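Local coordinates for protein alanine racemase 1 (Caldanaerobacter subterraneus subsp. tengcongensis MB4, PDB 4Y2W) that pairs a TIM-barrel domain with a largely beta C-terminal domain, as in the alanine racemase family, and binds alanine in a pocket close to its subunit interface, at residues P82-G87 with D101-V106; K127-I132 with G164-F169; A170-D175 with I206-A211; F264-G269 with P309-V314; G286-L291 with V314-C319. The protein carries 1 engineered substitution. One frame throughout, in Å; residues are numbered along the deposited sequence.

Contact 1 of 5, residues P82-G87 with D101-V106; sequences PILIFG and DLTQTV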
# COMPACT_ATOMS: atom_id res chain seq x y z
N PRO A 82 4.86 -12.04 24.42
CA PRO A 82 5.93 -12.60 23.58
C PRO A 82 5.62 -12.48 22.10
O PRO A 82 4.47 -12.65 21.69
CB PRO A 82 5.95 -14.08 23.99
CG PRO A 82 5.34 -14.12 25.35
CD PRO A 82 4.30 -13.05 25.34
N ILE A 83 6.64 -12.18 21.30
CA ILE A 83 6.49 -11.98 19.86
C ILE A 83 7.42 -12.90 19.09
O ILE A 83 8.60 -13.05 19.45
CB ILE A 83 6.82 -10.53 19.46
CG1 ILE A 83 5.93 -9.54 20.23
CG2 ILE A 83 6.66 -10.34 17.95
CD1 ILE A 83 6.53 -8.16 20.34
N LEU A 84 6.90 -13.50 18.02
CA LEU A 84 7.69 -14.39 17.15
C LEU A 84 7.85 -13.77 15.77
O LEU A 84 6.87 -13.35 15.16
CB LEU A 84 7.01 -15.76 17.02
CG LEU A 84 7.60 -16.71 15.97
CD1 LEU A 84 9.04 -17.08 16.29
CD2 LEU A 84 6.75 -17.96 15.85
N ILE A 85 9.09 -13.73 15.29
CA ILE A 85 9.40 -13.27 13.94
C ILE A 85 9.55 -14.49 13.02
O ILE A 85 10.50 -15.25 13.15
CB ILE A 85 10.71 -12.45 13.92
CG1 ILE A 85 10.57 -11.22 14.82
CG2 ILE A 85 11.06 -12.04 12.50
CD1 ILE A 85 11.89 -10.61 15.25
N PHE A 86 8.60 -14.65 12.10
CA PHE A 86 8.63 -15.76 11.13
C PHE A 86 9.83 -15.63 10.21
O PHE A 86 10.48 -16.62 9.87
CB PHE A 86 7.36 -15.79 10.28
CG PHE A 86 6.10 -16.03 11.05
CD1 PHE A 86 5.94 -17.19 11.80
CD2 PHE A 86 5.06 -15.11 11.03
CE1 PHE A 86 4.77 -17.42 12.51
CE2 PHE A 86 3.89 -15.33 11.74
CZ PHE A 86 3.75 -16.49 12.49
N GLY A 87 10.12 -14.40 9.80
CA GLY A 87 11.15 -14.14 8.80
C GLY A 87 12.56 -14.18 9.33
O GLY A 87 12.81 -14.46 10.50
N ASP A 101 13.98 -8.90 23.61
CA ASP A 101 13.45 -10.21 23.95
C ASP A 101 12.39 -10.67 22.95
O ASP A 101 11.21 -10.83 23.28
CB ASP A 101 12.90 -10.20 25.39
CG ASP A 101 12.59 -11.58 25.91
OD1 ASP A 101 13.30 -12.54 25.52
OD2 ASP A 101 11.64 -11.72 26.71
N LEU A 102 12.82 -10.87 21.71
CA LEU A 102 11.94 -11.30 20.63
C LEU A 102 12.29 -12.71 20.20
O LEU A 102 13.47 -13.04 20.02
CB LEU A 102 12.04 -10.34 19.44
CG LEU A 102 11.58 -8.90 19.70
CD1 LEU A 102 11.97 -8.00 18.55
CD2 LEU A 102 10.08 -8.84 19.94
N THR A 103 11.27 -13.54 20.03
CA THR A 103 11.47 -14.91 19.58
C THR A 103 11.81 -14.91 18.09
O THR A 103 11.18 -14.20 17.30
CB THR A 103 10.21 -15.77 19.84
OG1 THR A 103 9.71 -15.50 21.16
CG2 THR A 103 10.51 -17.25 19.70
N GLN A 104 12.81 -15.71 17.72
CA GLN A 104 13.32 -15.75 16.35
C GLN A 104 13.17 -17.13 15.73
O GLN A 104 13.34 -18.15 16.40
CB GLN A 104 14.79 -15.33 16.33
CG GLN A 104 15.43 -15.30 14.94
CD GLN A 104 14.77 -14.29 14.01
OE1 GLN A 104 14.49 -13.16 14.41
NE2 GLN A 104 14.53 -14.70 12.77
N THR A 105 12.86 -17.16 14.44
CA THR A 105 12.78 -18.39 13.68
C THR A 105 14.18 -18.84 13.26
O THR A 105 14.98 -18.02 12.81
CB THR A 105 11.89 -18.21 12.44
OG1 THR A 105 10.55 -17.91 12.87
CG2 THR A 105 11.87 -19.47 11.59
N VAL A 106 14.46 -20.13 13.40
CA VAL A 106 15.77 -20.69 13.07
C VAL A 106 15.63 -22.04 12.36
O VAL A 106 14.86 -22.90 12.79
CB VAL A 106 16.64 -20.88 14.33
CG1 VAL A 106 18.03 -21.38 13.95
CG2 VAL A 106 16.72 -19.59 15.13

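Contact 2 of 5, residues K127-I132 with G164-F169; sequences KVHIKI and GIYSHF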
# COMPACT_ATOMS: atom_id res chain seq x y z
N LYS A 127 15.14 -16.66 22.93
CA LYS A 127 14.11 -17.65 22.63
C LYS A 127 14.07 -17.90 21.12
O LYS A 127 14.18 -16.97 20.34
CB LYS A 127 12.75 -17.16 23.12
CG LYS A 127 12.62 -17.15 24.64
CD LYS A 127 11.30 -16.53 25.11
CE LYS A 127 11.42 -15.03 25.30
NZ LYS A 127 10.21 -14.43 25.94
N VAL A 128 13.95 -19.17 20.72
CA VAL A 128 13.87 -19.52 19.30
C VAL A 128 12.86 -20.63 19.04
O VAL A 128 12.67 -21.53 19.86
CB VAL A 128 15.23 -19.96 18.71
CG1 VAL A 128 16.20 -18.80 18.67
CG2 VAL A 128 15.81 -21.13 19.49
N HIS A 129 12.22 -20.56 17.87
CA HIS A 129 11.30 -21.58 17.38
C HIS A 129 11.88 -22.17 16.11
O HIS A 129 12.29 -21.43 15.21
CB HIS A 129 9.93 -20.97 17.10
CG HIS A 129 9.11 -20.71 18.32
ND1 HIS A 129 7.74 -20.64 18.29
CD2 HIS A 129 9.46 -20.52 19.62
CE1 HIS A 129 7.28 -20.42 19.50
NE2 HIS A 129 8.30 -20.34 20.33
N ILE A 130 11.87 -23.48 15.99
CA ILE A 130 12.45 -24.12 14.84
C ILE A 130 11.42 -24.37 13.74
O ILE A 130 10.38 -24.90 14.00
CB ILE A 130 13.14 -25.43 15.27
CG1 ILE A 130 14.20 -25.14 16.32
CG2 ILE A 130 13.80 -26.10 14.11
CD1 ILE A 130 15.20 -24.08 15.94
N LYS A 131 11.71 -23.96 12.52
CA LYS A 131 10.76 -24.15 11.43
C LYS A 131 11.09 -25.37 10.64
O LYS A 131 12.20 -25.58 10.25
CB LYS A 131 10.62 -22.93 10.51
CG LYS A 131 9.96 -23.18 9.16
CD LYS A 131 8.48 -22.82 9.05
CE LYS A 131 7.93 -23.01 7.63
NZ LYS A 131 7.35 -21.85 6.88
N ILE A 132 10.06 -26.16 10.39
CA ILE A 132 10.19 -27.36 9.62
C ILE A 132 9.41 -27.27 8.33
O ILE A 132 8.27 -26.89 8.31
CB ILE A 132 9.71 -28.56 10.44
CG1 ILE A 132 10.32 -28.53 11.82
CG2 ILE A 132 10.08 -29.85 9.77
CD1 ILE A 132 11.81 -28.73 11.82
N GLY A 164 10.14 -23.43 20.95
CA GLY A 164 9.14 -23.88 19.98
C GLY A 164 9.67 -24.59 18.76
O GLY A 164 10.87 -24.55 18.46
N ILE A 165 8.76 -25.25 18.05
CA ILE A 165 9.06 -25.89 16.78
C ILE A 165 7.77 -25.91 15.97
O ILE A 165 6.72 -26.26 16.49
CB ILE A 165 9.63 -27.32 16.96
CG1 ILE A 165 9.91 -27.96 15.60
CG2 ILE A 165 8.69 -28.19 17.78
CD1 ILE A 165 10.84 -29.15 15.66
N TYR A 166 7.84 -25.50 14.70
CA TYR A 166 6.63 -25.37 13.90
C TYR A 166 6.82 -25.60 12.42
O TYR A 166 7.94 -25.65 11.91
CB TYR A 166 5.98 -24.01 14.15
CG TYR A 166 6.70 -22.82 13.56
CD1 TYR A 166 7.87 -22.33 14.14
CD2 TYR A 166 6.21 -22.15 12.44
CE1 TYR A 166 8.53 -21.23 13.62
CE2 TYR A 166 6.86 -21.05 11.91
CZ TYR A 166 8.02 -20.60 12.50
OH TYR A 166 8.66 -19.50 11.97
N SER A 167 5.68 -25.76 11.75
CA SER A 167 5.61 -25.94 10.30
C SER A 167 4.37 -25.20 9.78
O SER A 167 3.70 -24.50 10.55
CB SER A 167 5.56 -27.43 9.95
OG SER A 167 5.77 -27.63 8.56
N HIS A 168 4.08 -25.36 8.50
CA HIS A 168 2.99 -24.62 7.84
C HIS A 168 2.34 -25.49 6.76
O HIS A 168 3.04 -26.10 5.95
CB HIS A 168 3.55 -23.34 7.22
CG HIS A 168 2.53 -22.27 6.99
ND1 HIS A 168 2.28 -21.27 7.90
CD2 HIS A 168 1.71 -22.04 5.94
CE1 HIS A 168 1.34 -20.47 7.43
NE2 HIS A 168 0.97 -20.91 6.24
N PHE A 169 1.01 -25.54 6.75
CA PHE A 169 0.27 -26.34 5.77
C PHE A 169 0.27 -25.67 4.40
O PHE A 169 0.04 -24.47 4.30
CB PHE A 169 -1.18 -26.57 6.22
CG PHE A 169 -1.33 -27.52 7.38
CD1 PHE A 169 -0.86 -28.83 7.29
CD2 PHE A 169 -1.94 -27.11 8.56
CE1 PHE A 169 -1.00 -29.70 8.36
CE2 PHE A 169 -2.08 -27.99 9.63
CZ PHE A 169 -1.61 -29.28 9.52

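Contact 3 of 5, residues A170-D175 with I206-A211; sequences AAASED and IANAAA. With PO4 (phosphate ion), chain C.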
# COMPACT_ATOMS: atom_id res chain seq x y z
N ALA A 170 0.51 -26.46 3.36
CA ALA A 170 0.57 -25.95 1.99
C ALA A 170 -0.79 -25.81 1.31
O ALA A 170 -0.97 -24.94 0.47
CB ALA A 170 1.48 -26.83 1.14
N ALA A 171 -1.74 -26.68 1.67
CA ALA A 171 -3.06 -26.68 1.03
C ALA A 171 -4.20 -26.93 2.01
O ALA A 171 -5.12 -27.69 1.72
CB ALA A 171 -3.09 -27.71 -0.09
N ALA A 172 -4.14 -26.27 3.17
CA ALA A 172 -5.23 -26.34 4.15
C ALA A 172 -6.41 -25.46 3.72
O ALA A 172 -7.57 -25.84 3.92
CB ALA A 172 -4.73 -25.91 5.53
N SER A 173 -6.11 -24.31 3.12
CA SER A 173 -7.14 -23.43 2.55
C SER A 173 -7.83 -24.07 1.34
O SER A 173 -9.00 -23.81 1.08
CB SER A 173 -6.52 -22.09 2.13
OG SER A 173 -5.96 -21.41 3.24
N GLU A 174 -7.09 -24.91 0.61
CA GLU A 174 -7.63 -25.65 -0.53
C GLU A 174 -8.28 -26.97 -0.09
O GLU A 174 -8.94 -27.64 -0.89
CB GLU A 174 -6.54 -25.92 -1.57
CG GLU A 174 -6.13 -24.70 -2.40
CD GLU A 174 -5.18 -23.74 -1.69
OE1 GLU A 174 -4.79 -24.00 -0.53
OE2 GLU A 174 -4.83 -22.71 -2.30
N ASP A 175 -8.08 -27.33 1.17
CA ASP A 175 -8.70 -28.50 1.79
C ASP A 175 -8.28 -29.81 1.13
O ASP A 175 -9.11 -30.67 0.84
CB ASP A 175 -10.23 -28.35 1.82
CG ASP A 175 -10.88 -29.23 2.87
OD1 ASP A 175 -10.29 -29.43 3.96
OD2 ASP A 175 -12.00 -29.72 2.62
N ILE A 206 1.34 -25.88 14.24
CA ILE A 206 1.32 -26.03 12.78
C ILE A 206 0.09 -25.41 12.10
O ILE A 206 0.15 -25.03 10.94
CB ILE A 206 1.45 -27.52 12.40
CG1 ILE A 206 1.73 -27.70 10.90
CG2 ILE A 206 0.21 -28.30 12.82
CD1 ILE A 206 2.19 -29.09 10.53
N ALA A 207 -1.02 -25.30 12.84
CA ALA A 207 -2.30 -24.91 12.25
C ALA A 207 -2.46 -23.40 12.07
O ALA A 207 -2.33 -22.63 13.02
CB ALA A 207 -3.44 -25.45 13.11
N ASN A 208 -2.74 -23.00 10.83
CA ASN A 208 -3.27 -21.66 10.53
C ASN A 208 -4.80 -21.74 10.50
O ASN A 208 -5.37 -22.81 10.76
CB ASN A 208 -2.70 -21.13 9.20
CG ASN A 208 -3.00 -22.04 8.01
OD1 ASN A 208 -3.38 -23.20 8.18
ND2 ASN A 208 -2.83 -21.51 6.81
N ALA A 209 -5.48 -20.64 10.19
CA ALA A 209 -6.95 -20.57 10.25
C ALA A 209 -7.68 -21.74 9.56
O ALA A 209 -8.67 -22.26 10.08
CB ALA A 209 -7.44 -19.24 9.69
N ALA A 210 -7.18 -22.15 8.39
CA ALA A 210 -7.82 -23.21 7.62
C ALA A 210 -7.83 -24.55 8.36
O ALA A 210 -8.84 -25.25 8.39
CB ALA A 210 -7.13 -23.37 6.27
N ALA A 211 -6.69 -24.89 8.96
CA ALA A 211 -6.55 -26.13 9.72
C ALA A 211 -7.19 -26.03 11.10
O ALA A 211 -7.60 -27.04 11.67
CB ALA A 211 -5.08 -26.50 9.84
P PO4 C . -3.75 -17.24 8.34
O1 PO4 C . -5.06 -17.37 9.08
O2 PO4 C . -3.65 -18.29 7.25
O3 PO4 C . -2.60 -17.42 9.31
O4 PO4 C . -3.67 -15.86 7.70

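Contact 4 of 5, residues F264-G269 with P309-V314; sequences FFIGYG and PIVGRV. With ALA (alanine), chain D.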
# COMPACT_ATOMS: atom_id res chain seq x y z
N PHE A 264 -22.68 12.32 -21.84
CA PHE A 264 -21.66 12.99 -21.05
C PHE A 264 -20.55 12.01 -20.69
O PHE A 264 -20.81 10.99 -20.04
CB PHE A 264 -22.27 13.57 -19.77
CG PHE A 264 -21.30 14.37 -18.94
CD1 PHE A 264 -21.15 15.74 -19.15
CD2 PHE A 264 -20.57 13.77 -17.93
CE1 PHE A 264 -20.27 16.48 -18.38
CE2 PHE A 264 -19.69 14.51 -17.15
CZ PHE A 264 -19.54 15.87 -17.38
N PHE A 265 -19.32 12.32 -21.10
CA PHE A 265 -18.18 11.44 -20.86
C PHE A 265 -17.60 11.64 -19.47
O PHE A 265 -17.54 12.77 -18.98
CB PHE A 265 -17.12 11.66 -21.93
CG PHE A 265 -17.60 11.36 -23.31
CD1 PHE A 265 -17.77 10.03 -23.72
CD2 PHE A 265 -17.90 12.38 -24.20
CE1 PHE A 265 -18.23 9.74 -24.99
CE2 PHE A 265 -18.35 12.09 -25.48
CZ PHE A 265 -18.52 10.77 -25.88
N ILE A 266 -17.17 10.54 -18.85
CA ILE A 266 -16.56 10.55 -17.52
C ILE A 266 -15.25 9.76 -17.51
O ILE A 266 -15.17 8.67 -18.07
CB ILE A 266 -17.51 9.95 -16.45
CG1 ILE A 266 -18.85 10.69 -16.44
CG2 ILE A 266 -16.86 10.00 -15.07
CD1 ILE A 266 -19.87 10.13 -15.47
N GLY A 267 -14.23 10.33 -16.86
CA GLY A 267 -12.97 9.62 -16.62
C GLY A 267 -11.98 9.65 -17.77
O GLY A 267 -12.30 10.10 -18.87
N TYR A 268 -10.77 9.15 -17.49
CA TYR A 268 -9.71 9.07 -18.49
C TYR A 268 -10.10 8.16 -19.66
O TYR A 268 -10.77 7.14 -19.46
CB TYR A 268 -8.41 8.54 -17.86
CG TYR A 268 -7.71 9.52 -16.95
CD1 TYR A 268 -7.04 10.63 -17.46
CD2 TYR A 268 -7.70 9.33 -15.57
CE1 TYR A 268 -6.40 11.53 -16.63
CE2 TYR A 268 -7.06 10.22 -14.72
CZ TYR A 268 -6.41 11.32 -15.26
OH TYR A 268 -5.77 12.21 -14.43
N GLY A 269 -9.69 8.55 -20.86
CA GLY A 269 -9.95 7.77 -22.07
C GLY A 269 -11.41 7.71 -22.49
O GLY A 269 -11.79 6.88 -23.32
N PRO A 309 -22.65 2.26 -8.80
CA PRO A 309 -21.52 1.76 -9.57
C PRO A 309 -20.42 2.80 -9.76
O PRO A 309 -20.69 4.00 -9.84
CB PRO A 309 -22.14 1.40 -10.92
CG PRO A 309 -23.27 2.36 -11.07
CD PRO A 309 -23.79 2.60 -9.68
N ILE A 310 -19.18 2.33 -9.81
CA ILE A 310 -18.05 3.16 -10.21
C ILE A 310 -18.17 3.39 -11.71
O ILE A 310 -18.26 2.44 -12.48
CB ILE A 310 -16.70 2.48 -9.90
CG1 ILE A 310 -16.51 2.37 -8.38
CG2 ILE A 310 -15.55 3.26 -10.51
CD1 ILE A 310 -15.39 1.44 -7.97
N VAL A 311 -18.17 4.65 -12.12
CA VAL A 311 -18.28 4.99 -13.54
C VAL A 311 -17.02 5.73 -13.99
O VAL A 311 -16.54 6.64 -13.31
CB VAL A 311 -19.55 5.82 -13.84
CG1 VAL A 311 -20.77 4.93 -13.78
CG2 VAL A 311 -19.70 6.99 -12.87
N GLY A 312 -16.48 5.30 -15.13
CA GLY A 312 -15.19 5.80 -15.61
C GLY A 312 -14.06 5.10 -14.88
O GLY A 312 -14.30 4.23 -14.04
N ARG A 313 -12.82 5.47 -15.21
CA ARG A 313 -11.64 4.86 -14.61
C ARG A 313 -11.44 5.34 -13.18
O ARG A 313 -11.83 6.46 -12.83
CB ARG A 313 -10.37 5.15 -15.42
CG ARG A 313 -10.39 4.60 -16.84
CD ARG A 313 -9.03 4.08 -17.27
NE ARG A 313 -9.02 3.68 -18.67
CZ ARG A 313 -8.53 4.41 -19.69
NH1 ARG A 313 -7.99 5.61 -19.49
NH2 ARG A 313 -8.59 3.92 -20.92
N VAL A 314 -10.83 4.49 -12.36
CA VAL A 314 -10.43 4.88 -11.02
C VAL A 314 -9.13 5.66 -11.14
O VAL A 314 -8.15 5.18 -11.70
CB VAL A 314 -10.24 3.65 -10.10
CG1 VAL A 314 -9.66 4.05 -8.76
CG2 VAL A 314 -11.56 2.93 -9.91
N ALA D . -4.32 11.95 -12.19
CA ALA D . -3.63 10.73 -12.70
C ALA D . -4.38 9.48 -12.26
O ALA D . -5.12 9.51 -11.28
CB ALA D . -2.19 10.70 -12.22
OXT ALA D . -4.29 8.40 -12.87

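Contact 5 of 5, residues G286-L291 with V314-C319; sequences GYADGL and VCMDQC. With ALA (alanine), chain D.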
# COMPACT_ATOMS: atom_id res chain seq x y z
N GLY A 286 -8.85 6.78 -4.38
CA GLY A 286 -8.32 6.26 -5.63
C GLY A 286 -7.40 5.08 -5.40
O GLY A 286 -7.40 4.50 -4.31
N TYR A 287 -6.62 4.72 -6.41
CA TYR A 287 -5.80 3.51 -6.34
C TYR A 287 -4.57 3.63 -5.43
O TYR A 287 -4.05 2.62 -4.95
CB TYR A 287 -5.41 2.98 -7.73
CG TYR A 287 -4.72 3.96 -8.67
CD1 TYR A 287 -3.39 4.32 -8.49
CD2 TYR A 287 -5.40 4.48 -9.76
CE1 TYR A 287 -2.76 5.19 -9.36
CE2 TYR A 287 -4.78 5.35 -10.64
CZ TYR A 287 -3.47 5.71 -10.44
OH TYR A 287 -2.86 6.58 -11.30
N ALA A 288 -4.12 4.85 -5.19
CA ALA A 288 -3.02 5.08 -4.26
C ALA A 288 -3.46 4.83 -2.81
O ALA A 288 -2.62 4.68 -1.93
CB ALA A 288 -2.48 6.49 -4.41
N ASP A 289 -4.77 4.80 -2.59
CA ASP A 289 -5.33 4.51 -1.27
C ASP A 289 -5.62 3.03 -1.05
O ASP A 289 -5.90 2.62 0.08
CB ASP A 289 -6.62 5.31 -1.07
CG ASP A 289 -6.38 6.80 -1.07
OD1 ASP A 289 -5.41 7.25 -0.44
OD2 ASP A 289 -7.16 7.54 -1.71
N GLY A 290 -5.54 2.24 -2.12
CA GLY A 290 -5.83 0.81 -2.06
C GLY A 290 -7.09 0.37 -2.79
O GLY A 290 -7.55 -0.76 -2.62
N LEU A 291 -7.67 1.26 -3.60
CA LEU A 291 -8.83 0.91 -4.42
C LEU A 291 -8.34 0.50 -5.80
O LEU A 291 -7.97 1.34 -6.60
CB LEU A 291 -9.80 2.09 -4.52
CG LEU A 291 -11.14 1.75 -5.18
CD1 LEU A 291 -11.86 0.67 -4.38
CD2 LEU A 291 -12.00 2.99 -5.33
N VAL A 314 -10.83 4.49 -12.36
CA VAL A 314 -10.43 4.88 -11.02
C VAL A 314 -9.13 5.66 -11.14
O VAL A 314 -8.15 5.18 -11.70
CB VAL A 314 -10.24 3.65 -10.10
CG1 VAL A 314 -9.66 4.05 -8.76
CG2 VAL A 314 -11.56 2.93 -9.91
N CYS A 315 -9.14 6.89 -10.62
CA CYS A 315 -7.96 7.75 -10.63
C CYS A 315 -7.09 7.41 -9.43
O CYS A 315 -7.43 6.55 -8.62
CB CYS A 315 -8.37 9.23 -10.60
SG CYS A 315 -9.58 9.70 -11.86
N MET A 316 -5.96 8.09 -9.32
CA MET A 316 -5.01 7.84 -8.24
C MET A 316 -5.58 8.20 -6.87
O MET A 316 -5.34 7.50 -5.89
CB MET A 316 -3.73 8.64 -8.49
CG MET A 316 -2.57 8.30 -7.57
SD MET A 316 -1.01 8.91 -8.24
CE MET A 316 0.05 8.72 -6.82
N ASP A 317 -6.35 9.28 -6.82
CA ASP A 317 -6.82 9.84 -5.56
C ASP A 317 -8.35 9.97 -5.47
O ASP A 317 -8.88 10.40 -4.44
CB ASP A 317 -6.20 11.23 -5.37
CG ASP A 317 -4.75 11.29 -5.82
OD1 ASP A 317 -3.91 10.59 -5.23
OD2 ASP A 317 -4.45 12.04 -6.77
N GLN A 318 -9.06 9.61 -6.53
CA GLN A 318 -10.50 9.81 -6.58
C GLN A 318 -11.16 8.93 -7.63
O GLN A 318 -10.48 8.33 -8.45
CB GLN A 318 -10.82 11.29 -6.84
CG GLN A 318 -10.31 11.81 -8.16
CD GLN A 318 -9.66 13.18 -8.04
OE1 GLN A 318 -8.43 13.30 -8.07
NE2 GLN A 318 -10.47 14.22 -7.91
N CYS A 319 -12.48 8.85 -7.58
CA CYS A 319 -13.25 8.18 -8.63
C CYS A 319 -14.68 8.70 -8.62
O CYS A 319 -15.11 9.34 -7.67
CB CYS A 319 -13.23 6.66 -8.45
SG CYS A 319 -14.05 6.07 -6.96
N ALA D . -4.32 11.95 -12.19
CA ALA D . -3.63 10.73 -12.70
C ALA D . -4.38 9.48 -12.26
O ALA D . -5.12 9.51 -11.28
CB ALA D . -2.19 10.70 -12.22
OXT ALA D . -4.29 8.40 -12.87

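Contact 1 of 5, residues P82-G87 with D101-V106
Thr105 turns its side chain onto the end of segment 82-87, and each of its outer atoms meets a carbonyl oxygen there. Its CB lies 3.3 Å from Phe86 O. From CB, the OG1 branch lies beside the backbone N (chi1 -64°) and donates to Ile85 O over 2.7 Å, reaching it tilted out of the carbonyl plane; Tyr166 OH is a further partner of this hydroxyl. The CG2 branch ends 3.6 Å from Phe86 O. One residue earlier, Gln104 bends at chi2 (62°) so that NE2 reaches Gly87 O at 2.9 Å, in that carbonyl's plane, while its OE1 bonds to Thr89 OG1. Strands 83-85 and 103-106 are joined as parallel neighbours of the TIM barrel, linked through helix 94-99 in a beta-alpha-beta unit. Two good backbone bonds hold the register, Thr103 N to Ile83 O and a straighter one from Ile85 N to Thr103 O. On the Leu84 face, Leu84 CD1 packs against Thr103 CG2 at 3.7 Å. Near the start of the strands, Ile83 and Leu102 run side by side, CD1 of the isoleucine touching CD2 of the leucine at 3.6 Å against helix 68-76.

Contact 2 of 5, residues K127-I132 with G164-F169
His129 lays its imidazole on Gly164 where strands 126-131 and 160-166, parallel neighbours in the TIM barrel connected through helix 144-155, run closest together. Gly164 CA sits over one face of the ring, 3.5 Å from its centroid, and the lack of a side chain on the glycine allows the ring to lie flat on the backbone. Glu163 OE1 holds the NE2 end of the same ring. This is the tight part of the contact, where Ile130 is held through both its backbone N and its backbone O: the N donates to Gly164 O (2.9 Å) and the O accepts from Tyr166 N (2.7 Å).

Tyr166 takes the rotamer with CG between its backbone N and carbonyl carbon (chi1 71°), which swings the ring back over Lys131. Lys131 CB lies over one ring face, displaced toward the rim, and the bent lysine chain brings CD to 3.7 Å from Tyr166 CE2. Toward the lysine tip the packing thins: Lys131 NZ comes no nearer to His168 than 4.1 Å, at its CB, and His168 leads off toward the alanine pocket. On the sheet face that carries Ile130 and Ile165, Ile165 CG1 meets Ile132 CG1, with helix 177-195 packed against them. The last link between the segments is made by the Ser167 hydroxyl, whose OG donates to Ile132 O from above the carbonyl plane at 2.6 Å.

Contact 3 of 5, residues A170-D175 with I206-A211
Ala172 and Ala210 bring together two loops at the C-terminal end of the TIM barrel: segment 170-175, which leads from strand 160-166 to helix 177-195, and the turn where strand 203-208 gives way to helix 209-214, with Asn208 at the N-cap position. Apolar packing carries the contact between the two segments. The methyl groups of Ala172 and Ala210 face each other, CB to CB at 3.6 Å, and Ala211 adds its CB more distantly, 4.4 Å from Ala172 CB. The Ala210 methyl also rests against the peptide that joins Ala172 to Ser173, its CB lying 3.4 Å from Ser173 N. With side chains this small, the loop backbone itself can lie close to the first turn of the helix.

Polar groups add little between the segments: Asn208 OD1 merely lies 4.0 Å from Ala172 CB. Neighbouring parts complete the surroundings. Ser173 O accepts a hydrogen bond from Ser235 OG, and Ala171 and Glu174 pack on Gly269 of the second subunit.

Bonds to the phosphate ion form a third group. The ion, probably from the crystallisation liquor, sits by the N terminus of helix 209-214, a position where the N-H groups of the first helical turn would be expected to attract an anion. Both bonds are weak. In Asn208 a chi1 of 58° turns the amide back over its own backbone and directs ND2 to phosphate O2 at 3.4 Å, and Ala209 N points at phosphate O1 from 3.5 Å.

Contact 4 of 5, residues F264-G269 with P309-V314
Ile266, at the end of the short strand 265-266, begins the contact by reaching across to Val311 with two branches. Its CD1 meets Val311 CG2 at 4.1 Å, and its CG2 lies 3.8 Å from Val311 O; Met320 and Phe272 pack around the same pair. Gly267 follows, and here the backbones come close together, with Gly267 CA 4.5 Å from Gly312 CA. Both glycines have positive phi, with no side chain on either to hold the two segments apart.

Tyr268 then meets Arg313. The arginine turns toward segment 264-269 and bends at chi2 (-143°), which lays its guanidinium against the tyrosine carbonyl. Tyr268 O lies over one face of that group, 3.1 Å above its plane and displaced toward the rim; the approach to NH1 is too poorly angled for a hydrogen bond. Arg313 NH1 is also 3.4 Å from Tyr268 CB. The charged end finds its strong partner elsewhere, in a salt bridge with Glu174 of the second subunit. The phenol of Tyr268 leads away from the arginine, and its OH accepts a bond from the N of the bound alanine at 2.7 Å while also pairing with His168 NE2 of the second subunit.

Gly269 passes by the same guanidinium, its N 3.7 Å from Arg313 NH1. The contact thus borders the alanine pocket at the dimer interface, in the C-terminal domain of the alanine racemase family.

Contact 5 of 5, residues G286-L291 with V314-C319
The alanine pocket of the C-terminal domain is lined here by two loops, one carrying Tyr287 and the other Cys315 and Met316, which lock together through their backbones. Tyr287 N donates to Cys315 O at 3.0 Å, and Ala288 N to Met316 O over an equal distance; both donors lie in the plane of the carbonyl they meet. Gly286 makes the close approach possible, its bare CA lying against the peptides of residues 315-317.

The Tyr287 ring covers the Met316 backbone. With chi1 at 54° the ring swings across the opposite loop, and Met316 CA sits over the ring centre, 3.4 Å from the centroid and only 12° off the normal. Met316 CB touches CZ of the ring, and the extended thioether brings SD obliquely to the ring as a Met-aromatic contact. Val314 O lies at the ring edge, in its plane. Further apolar contacts join Leu291 CD2 to Cys319 SG at 4.0 Å and Ala288 CB to Met316 CG at 3.6 Å.

Charges anchor both loops: Asp289 and Asp317 each form a salt bridge with Arg369, and Asp317 also pairs with Lys40 of the second subunit.

The two loops share the alanine carboxylate between them. Tyr287 OH donates to alanine OXT at 2.8 Å and Met316 N to alanine O at 2.6 Å, so the two loops supply one donor to each carboxylate oxygen, which probably fixes the rotation of the group and stabilises its negative charge by hydrogen bonding.

In the fold
From the N terminus, contact 1 closes the loop around helix 94-99, contact 2 the longer one around helix 144-155, and contact 3 the loop holding helix 177-195. These three follow in series within the barrel domain. Contacts 1 and 2 join neighbouring strands of its wall and touch, and Phe169 packs on Ala211 to bind contact 2 to contact 3. Far across the chain, contacts 4 and 5 belong to the C-terminal domain; their loops cross, share Val314 and meet at the same bound alanine, where Tyr268 packs on Cys315. Contacts 3, 4 and 5 all touch the second subunit, which ties barrel loops to C-terminal loops across the dimer.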